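Local coordinates for polymerase cofactor VP35 (Reston ebolavirus, PDB 3L2A), which binds RNA, probably double-stranded, and counters the host interferon response through this interferon inhibitory domain, while also serving as a viral polymerase cofactor, at residues A50-Q53 / A54-D58. Residues are numbered along the deposited sequence; the frame is centred on the assembly and turned at random.
Sequences AEFQ and ASLAD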
# COMPACT_ATOMS: atom_id res chain seq x y z
N ALA A 50 8.94 -9.10 -8.16
CA ALA A 50 10.22 -9.79 -7.88
C ALA A 50 10.58 -9.64 -6.41
O ALA A 50 10.99 -10.58 -5.76
CB ALA A 50 11.33 -9.20 -8.75
N GLU A 51 10.45 -8.41 -5.92
CA GLU A 51 10.77 -8.16 -4.50
C GLU A 51 9.80 -8.87 -3.55
O GLU A 51 10.19 -9.36 -2.48
CB GLU A 51 10.78 -6.65 -4.27
CG GLU A 51 11.99 -6.02 -4.90
CD GLU A 51 13.27 -6.33 -4.16
OE1 GLU A 51 13.22 -6.99 -3.09
OE2 GLU A 51 14.34 -5.91 -4.65
N PHE A 52 8.53 -8.90 -3.94
CA PHE A 52 7.51 -9.61 -3.15
C PHE A 52 7.92 -11.07 -3.04
O PHE A 52 7.97 -11.64 -1.97
CB PHE A 52 6.14 -9.48 -3.81
CG PHE A 52 5.02 -10.04 -2.98
CD1 PHE A 52 4.67 -9.41 -1.78
CD2 PHE A 52 4.31 -11.17 -3.39
CE1 PHE A 52 3.60 -9.90 -1.00
CE2 PHE A 52 3.24 -11.67 -2.63
CZ PHE A 52 2.88 -11.03 -1.43
N GLN A 53 8.20 -11.70 -4.18
CA GLN A 53 8.59 -13.11 -4.19
C GLN A 53 9.86 -13.37 -3.38
O GLN A 53 9.96 -14.38 -2.67
CB GLN A 53 8.85 -13.54 -5.62
CG GLN A 53 7.65 -13.92 -6.42
CD GLN A 53 8.05 -14.92 -7.56
OE1 GLN A 53 8.97 -14.65 -8.30
NE2 GLN A 53 7.38 -16.07 -7.64
N ALA A 54 10.85 -12.50 -3.55
CA ALA A 54 12.13 -12.68 -2.88
C ALA A 54 11.95 -12.56 -1.37
O ALA A 54 12.61 -13.27 -0.63
CB ALA A 54 13.15 -11.69 -3.37
N SER A 55 11.05 -11.68 -0.93
CA SER A 55 10.84 -11.52 0.51
C SER A 55 10.14 -12.71 1.10
O SER A 55 10.49 -13.17 2.20
CB SER A 55 10.06 -10.23 0.80
OG SER A 55 10.88 -9.11 0.49
N LEU A 56 9.15 -13.24 0.38
CA LEU A 56 8.44 -14.43 0.85
C LEU A 56 9.41 -15.60 0.93
O LEU A 56 9.33 -16.41 1.85
CB LEU A 56 7.30 -14.81 -0.06
CG LEU A 56 6.13 -13.81 -0.15
CD1 LEU A 56 5.11 -14.38 -1.15
CD2 LEU A 56 5.49 -13.52 1.19
N ALA A 57 10.34 -15.66 -0.01
CA ALA A 57 11.31 -16.77 -0.03
C ALA A 57 12.27 -16.69 1.16
O ALA A 57 12.81 -17.73 1.61
CB ALA A 57 12.08 -16.78 -1.33
N ASP A 58 12.49 -15.47 1.67
CA ASP A 58 13.27 -15.21 2.89
C ASP A 58 12.51 -15.55 4.19
O ASP A 58 13.07 -15.40 5.28
CB ASP A 58 13.66 -13.72 2.98
CG ASP A 58 14.69 -13.30 1.95
OD1 ASP A 58 15.35 -14.16 1.34
OD2 ASP A 58 14.81 -12.07 1.75
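Ala-54 N donates to Ala-50 O at 2.9 Å, and the methyl of Ala-54 lies close to the same carbonyl, on the exposed side of the helix. One residue on, Glu-51 O is gripped twice by Ser-55. Ser-55 N reaches Glu-51 O at 2.9 Å. Ser-55 OG donates to Glu-51 O at 3.1 Å, from the opposite face of the carbonyl plane. With chi1 at -68°, OG sits beside the Ser-55 backbone N and points back along the helix to this carbonyl. This is the familiar serine-to-i-4 carbonyl bond of an alpha-helix, here in the last turns of helix 45-57, part of the helical half of the interferon inhibitory domain. Phe-52 O takes the amide of Leu-56, the straightest of the i to i+4 bonds here, with an N-H...O angle of 165°. Phe-52 CG is anti to the backbone N (chi1 -173°), which carries the ring to the side where Leu-56 lies. Leu-56 CG lies over one face of the ring, and Leu-56 CD1 comes to 3.6 Å from Phe-52 CE2. Ala-65 and Ile-69 of helix 62-72, with Ile-16 and Met-17 of helix 10-19, touch the buried ring; Ala-65 and Gln-68 also touch Ser-55. Gln-53 O bonds to Ala-57 N at 3.0 Å, in the final turn of the helix, while the Gln-53 side chain lies near a bound acetic acid, probably from the crystallisation liquor.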